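Local coordinates for protein ribulose bisphosphate carboxylase (Hyperthermus butylicus DSM 5456, PDB 6HUN) that probably catalyses the carboxylation of ribulose 1,5-bisphosphate to two molecules of 3-phosphoglycerate, as a form III Rubisco of an archaeal AMP degradation pathway, at residues S311-A316 and T348-E353; L318-G323 and I373-P378. All blocks are in the same frame, centred on the assembly; numbering follows the deposited sequence.

Contact 1: S311-A316 and T348-E353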
loop_
_atom_site.group_PDB
_atom_site.type_symbol
_atom_site.label_atom_id
_atom_site.label_comp_id
_atom_site.label_asym_id
_atom_site.label_seq_id
_atom_site.Cartn_x
_atom_site.Cartn_y
_atom_site.Cartn_z
ATOM N N SER A 311 -4.486 -11.425 4.473
ATOM C CA SER A 311 -5.866 -11.809 4.197
ATOM C C SER A 311 -6.733 -10.568 4.071
ATOM O O SER A 311 -6.483 -9.517 4.690
ATOM C CB SER A 311 -6.423 -12.705 5.337
ATOM O OG SER A 311 -6.488 -11.869 6.489
ATOM N N MET A 312 -7.769 -10.660 3.218
ATOM C CA MET A 312 -8.682 -9.531 3.118
ATOM C C MET A 312 -9.380 -9.323 4.464
ATOM O O MET A 312 -9.764 -8.199 4.803
ATOM C CB MET A 312 -9.739 -9.803 2.013
ATOM C CG MET A 312 -10.811 -8.638 1.924
ATOM S SD MET A 312 -10.003 -7.099 1.280
ATOM C CE MET A 312 -10.897 -5.873 2.276
ATOM N N PHE A 313 -9.572 -10.407 5.216
ATOM C CA PHE A 313 -10.119 -10.299 6.571
ATOM C C PHE A 313 -9.353 -9.248 7.382
ATOM O O PHE A 313 -9.950 -8.377 8.012
ATOM C CB PHE A 313 -10.070 -11.688 7.208
ATOM C CG PHE A 313 -10.699 -11.764 8.611
ATOM C CD1 PHE A 313 -9.948 -11.406 9.729
ATOM C CD2 PHE A 313 -12.024 -12.251 8.792
ATOM C CE1 PHE A 313 -10.498 -11.534 11.070
ATOM C CE2 PHE A 313 -12.552 -12.344 10.065
ATOM C CZ PHE A 313 -11.816 -11.990 11.200
ATOM N N LEU A 314 -8.031 -9.332 7.393
ATOM C CA LEU A 314 -7.257 -8.405 8.216
ATOM C C LEU A 314 -7.275 -6.998 7.613
ATOM O O LEU A 314 -7.307 -5.985 8.334
ATOM C CB LEU A 314 -5.844 -8.985 8.402
ATOM C CG LEU A 314 -4.807 -8.098 9.142
ATOM C CD1 LEU A 314 -5.316 -7.809 10.546
ATOM C CD2 LEU A 314 -3.404 -8.690 9.228
ATOM N N VAL A 315 -7.258 -6.903 6.283
ATOM C CA VAL A 315 -7.356 -5.574 5.692
ATOM C C VAL A 315 -8.673 -4.913 6.139
ATOM O O VAL A 315 -8.714 -3.719 6.439
ATOM C CB VAL A 315 -7.304 -5.700 4.162
ATOM C CG1 VAL A 315 -7.663 -4.334 3.476
ATOM C CG2 VAL A 315 -5.930 -6.245 3.708
ATOM N N ALA A 316 -9.771 -5.680 6.148
ATOM C CA ALA A 316 -11.055 -5.139 6.596
ATOM C C ALA A 316 -11.033 -4.736 8.068
ATOM O O ALA A 316 -11.555 -3.671 8.452
ATOM C CB ALA A 316 -12.214 -6.163 6.352
ATOM N N THR A 348 -17.913 -10.102 6.675
ATOM C CA THR A 348 -19.034 -9.287 7.176
ATOM C C THR A 348 -19.093 -9.354 8.693
ATOM O O THR A 348 -19.327 -8.336 9.357
ATOM C CB THR A 348 -20.399 -9.756 6.599
ATOM O OG1 THR A 348 -20.784 -10.985 7.216
ATOM C CG2 THR A 348 -20.336 -9.906 5.071
ATOM N N ARG A 349 -18.818 -10.533 9.271
ATOM C CA ARG A 349 -18.872 -10.599 10.728
ATOM C C ARG A 349 -17.808 -9.734 11.364
ATOM O O ARG A 349 -18.085 -9.030 12.338
ATOM C CB ARG A 349 -18.728 -12.039 11.253
ATOM C CG ARG A 349 -19.902 -12.956 11.004
ATOM C CD ARG A 349 -19.560 -14.376 11.528
ATOM N NE ARG A 349 -19.428 -14.341 12.986
ATOM C CZ ARG A 349 -18.526 -15.006 13.715
ATOM N NH1 ARG A 349 -18.535 -14.857 15.041
ATOM N NH2 ARG A 349 -17.631 -15.817 13.145
ATOM N N ILE A 350 -16.589 -9.745 10.825
ATOM C CA ILE A 350 -15.543 -8.984 11.517
ATOM C C ILE A 350 -15.762 -7.459 11.403
ATOM O O ILE A 350 -15.349 -6.713 12.291
ATOM C CB ILE A 350 -14.139 -9.390 11.026
ATOM C CG1 ILE A 350 -13.049 -8.840 12.005
ATOM C CG2 ILE A 350 -13.824 -8.878 9.553
ATOM C CD1 ILE A 350 -13.168 -9.453 13.442
ATOM N N VAL A 351 -16.409 -6.960 10.349
ATOM C CA VAL A 351 -16.630 -5.517 10.261
ATOM C C VAL A 351 -17.923 -5.068 10.940
ATOM O O VAL A 351 -18.043 -3.872 11.281
ATOM C CB VAL A 351 -16.589 -5.001 8.797
ATOM C CG1 VAL A 351 -15.268 -5.435 8.099
ATOM C CG2 VAL A 351 -17.785 -5.510 7.978
ATOM N N ARG A 352 -18.904 -5.983 11.179
ATOM C CA ARG A 352 -20.168 -5.531 11.759
ATOM C C ARG A 352 -20.305 -5.855 13.234
ATOM O O ARG A 352 -21.098 -5.202 13.914
ATOM C CB ARG A 352 -21.377 -6.167 11.057
ATOM C CG ARG A 352 -21.518 -5.713 9.640
ATOM C CD ARG A 352 -23.006 -6.010 9.271
ATOM N NE ARG A 352 -23.330 -7.442 9.325
ATOM C CZ ARG A 352 -24.064 -8.065 8.397
ATOM N NH1 ARG A 352 -24.471 -7.394 7.336
ATOM N NH2 ARG A 352 -24.343 -9.360 8.481
ATOM N N GLU A 353 -19.687 -6.921 13.719
ATOM C CA GLU A 353 -19.990 -7.394 15.070
ATOM C C GLU A 353 -19.312 -6.586 16.167
ATOM O O GLU A 353 -18.267 -5.958 15.975
ATOM C CB GLU A 353 -19.606 -8.846 15.194
ATOM C CG GLU A 353 -20.611 -9.683 14.429
ATOM C CD GLU A 353 -20.402 -11.147 14.633
ATOM O OE1 GLU A 353 -19.277 -11.549 15.009
ATOM O OE2 GLU A 353 -21.345 -11.902 14.374
#
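Ile350 lies across one face of the Phe313 ring, and this pair accounts for most of the surface buried between 311-316 and 348-353. Ile350 CG2 makes a CH-pi contact 4.0 Å from the Phe313 ring centroid and 20° off the ring normal, displaced toward the rim. The other branch touches the ring's far end, with Ile350 CG1 3.5 Å from Phe313 CZ, and the two side chains cross at about a right angle. The bond from CA to CB in Phe313 is not aimed at its partner; chi1 of -176°, with CG anti to the backbone N, swings the ring across to it. Beside this pair, Ala316 CB meets Val351 CG1 at 3.6 Å. No hydrogen bond spans the interface, which is apolar and buried.

Further out, polar groups fix the helix ends. Ser311 is the N-cap, its OG accepting from Leu314 N at 3.1 Å and also bonding to Glu138 O. Arg349 NH1 forms a salt bridge with Glu353 OE1 at 3.4 Å. Tyr356 meets the Phe313 ring edge-to-face.

The short axes approach to 9.5 Å at only 14°, as expected of successive outer helices in a (beta/alpha)8 barrel: helix 312-322 precedes barrel strand 326-328, helix 339-352 follows it, and strand 132-141 touches Ser311, Phe313 and Leu314.

Contact 2: L318-G323 and I373-P378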
loop_
_atom_site.group_PDB
_atom_site.type_symbol
_atom_site.label_atom_id
_atom_site.label_comp_id
_atom_site.label_asym_id
_atom_site.label_seq_id
_atom_site.Cartn_x
_atom_site.Cartn_y
_atom_site.Cartn_z
ATOM N N LEU A 318 -8.378 -3.725 9.747
ATOM C CA LEU A 318 -7.589 -2.486 9.883
ATOM C C LEU A 318 -8.381 -1.290 9.348
ATOM O O LEU A 318 -8.269 -0.190 9.867
ATOM C CB LEU A 318 -6.260 -2.623 9.117
ATOM C CG LEU A 318 -5.284 -3.701 9.673
ATOM C CD1 LEU A 318 -4.122 -3.907 8.654
ATOM C CD2 LEU A 318 -4.695 -3.237 10.942
ATOM N N ALA A 319 -9.139 -1.487 8.261
ATOM C CA ALA A 319 -9.989 -0.404 7.743
ATOM C C ALA A 319 -11.033 0.060 8.770
ATOM O O ALA A 319 -11.276 1.265 8.940
ATOM C CB ALA A 319 -10.682 -0.896 6.473
ATOM N N ARG A 320 -11.594 -0.878 9.525
ATOM C CA ARG A 320 -12.554 -0.519 10.551
ATOM C C ARG A 320 -11.874 0.231 11.695
ATOM O O ARG A 320 -12.392 1.233 12.192
ATOM C CB ARG A 320 -13.213 -1.795 11.061
ATOM C CG ARG A 320 -14.164 -1.490 12.245
ATOM C CD ARG A 320 -14.997 -2.789 12.583
ATOM N NE ARG A 320 -15.909 -2.533 13.728
ATOM C CZ ARG A 320 -16.635 -3.468 14.349
ATOM N NH1 ARG A 320 -16.548 -4.735 13.960
ATOM N NH2 ARG A 320 -17.420 -3.141 15.389
ATOM N N MET A 321 -10.695 -0.230 12.108
ATOM C CA MET A 321 -9.937 0.514 13.131
ATOM C C MET A 321 -9.609 1.936 12.675
ATOM O O MET A 321 -9.781 2.908 13.430
ATOM C CB MET A 321 -8.641 -0.255 13.415
ATOM C CG MET A 321 -8.900 -1.564 14.098
ATOM S SD MET A 321 -7.421 -2.623 14.075
ATOM C CE MET A 321 -6.438 -1.406 14.916
ATOM N N ALA A 322 -9.146 2.067 11.423
ATOM C CA ALA A 322 -8.683 3.366 10.932
ATOM C C ALA A 322 -9.841 4.307 10.739
ATOM O O ALA A 322 -9.674 5.532 10.893
ATOM C CB ALA A 322 -7.923 3.209 9.606
ATOM N N GLY A 323 -11.020 3.761 10.420
ATOM C CA GLY A 323 -12.215 4.572 10.495
ATOM C C GLY A 323 -13.037 4.688 9.237
ATOM O O GLY A 323 -13.808 5.652 9.145
ATOM N N ILE A 373 -15.569 0.673 19.125
ATOM C CA ILE A 373 -15.306 0.817 17.685
ATOM C C ILE A 373 -16.638 0.497 16.986
ATOM O O ILE A 373 -17.113 -0.614 17.090
ATOM C CB ILE A 373 -14.195 -0.139 17.187
ATOM C CG1 ILE A 373 -12.856 0.005 17.965
ATOM C CG2 ILE A 373 -13.998 0.033 15.667
ATOM C CD1 ILE A 373 -12.070 1.204 17.667
ATOM N N LYS A 374 -17.236 1.487 16.294
ATOM C CA LYS A 374 -18.574 1.301 15.730
ATOM C C LYS A 374 -18.512 0.270 14.609
ATOM O O LYS A 374 -17.439 0.059 14.049
ATOM C CB LYS A 374 -19.065 2.610 15.129
ATOM C CG LYS A 374 -19.515 3.663 16.269
ATOM C CD LYS A 374 -19.697 5.007 15.712
ATOM C CE LYS A 374 -20.306 5.939 16.865
ATOM N NZ LYS A 374 -20.327 7.323 16.413
ATOM N N PRO A 375 -19.611 -0.416 14.338
ATOM C CA PRO A 375 -19.657 -1.337 13.189
ATOM C C PRO A 375 -19.623 -0.611 11.848
ATOM O O PRO A 375 -20.031 0.538 11.701
ATOM C CB PRO A 375 -20.977 -2.082 13.375
ATOM C CG PRO A 375 -21.824 -1.140 14.153
ATOM C CD PRO A 375 -20.902 -0.332 15.064
ATOM N N VAL A 376 -19.184 -1.344 10.843
ATOM C CA VAL A 376 -18.971 -0.852 9.483
ATOM C C VAL A 376 -20.067 -1.452 8.589
ATOM O O VAL A 376 -20.373 -2.621 8.740
ATOM C CB VAL A 376 -17.565 -1.305 9.002
ATOM C CG1 VAL A 376 -17.433 -1.051 7.526
ATOM C CG2 VAL A 376 -16.508 -0.490 9.844
ATOM N N PHE A 377 -20.543 -0.704 7.576
ATOM C CA PHE A 377 -21.436 -1.266 6.529
ATOM C C PHE A 377 -20.640 -2.113 5.541
ATOM O O PHE A 377 -19.825 -1.568 4.796
ATOM C CB PHE A 377 -22.114 -0.150 5.737
ATOM C CG PHE A 377 -23.551 0.118 6.110
ATOM C CD1 PHE A 377 -24.537 -0.906 6.055
ATOM C CD2 PHE A 377 -23.930 1.393 6.493
ATOM C CE1 PHE A 377 -25.883 -0.649 6.390
ATOM C CE2 PHE A 377 -25.243 1.652 6.843
ATOM C CZ PHE A 377 -26.215 0.655 6.815
ATOM N N PRO A 378 -20.894 -3.407 5.436
ATOM C CA PRO A 378 -20.308 -4.179 4.341
ATOM C C PRO A 378 -20.986 -3.744 3.059
ATOM O O PRO A 378 -22.200 -3.462 3.035
ATOM C CB PRO A 378 -20.670 -5.642 4.673
ATOM C CG PRO A 378 -21.189 -5.627 6.040
ATOM C CD PRO A 378 -21.693 -4.227 6.364
#
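Arg320 projects from helix 312-322 of the (beta/alpha)8 barrel into the loop that enters barrel strand 377-380, and its guanidinium bonds to two successive carbonyls there. Arg320 NE donates to Lys374 O at 3.0 Å, and its NH2 to Ile373 O at 3.1 Å. The second bond is the straighter, 154° at the hydrogen against 139°, and in both the donor stands above the carbonyl plane. With every side-chain torsion anti, the fully extended chain spans the gap from the helix to the loop and sets NE and NH2 beside the two carbonyls.

The tight part surrounds that chain. Val376 CG2 packs 3.5 Å from Arg320 CG, the two side chains running past each other in opposite directions, and Ile373 CG2 lies 3.7 Å from Arg320 NE. Arg320 NH1 bonds to Ile350 O and Glu353 O, and Trp370 adds a cation-pi contact. A leucine here would probably leave the carbonyls of Lys374, Ile350 and Glu353 without these donors and weaken the hold on the loop.

The outer side is looser. Lys374 is exposed, its side chain starting away from the helix and its NZ bonding to Asn154 O. Pro375, partly exposed, also has its CB directed away from the helix, yet its CA sits over one guanidinium face, 3.6 Å from Arg320 NH2.

How the contacts relate
From the N terminus, helix 312-322 supplies the first segment of both contacts, 311-316 near its start and 318-323 at its end. The chain then forms barrel strand 326-328 and helix 339-352, whose last turn closes the 31-residue loop of contact 1. Contact 2 closes later, at 373-378, after 49 residues that include the small antiparallel pair 355-356 and 368-369. The segments alternate, so the two loops cross. Their centres are 9 Å apart, and their second segments are joined directly: Val351 O and Val376 N, 2.8 Å apart, probably form a hydrogen bond. Together they tie two successive barrel helices to the approach to strand 377-380.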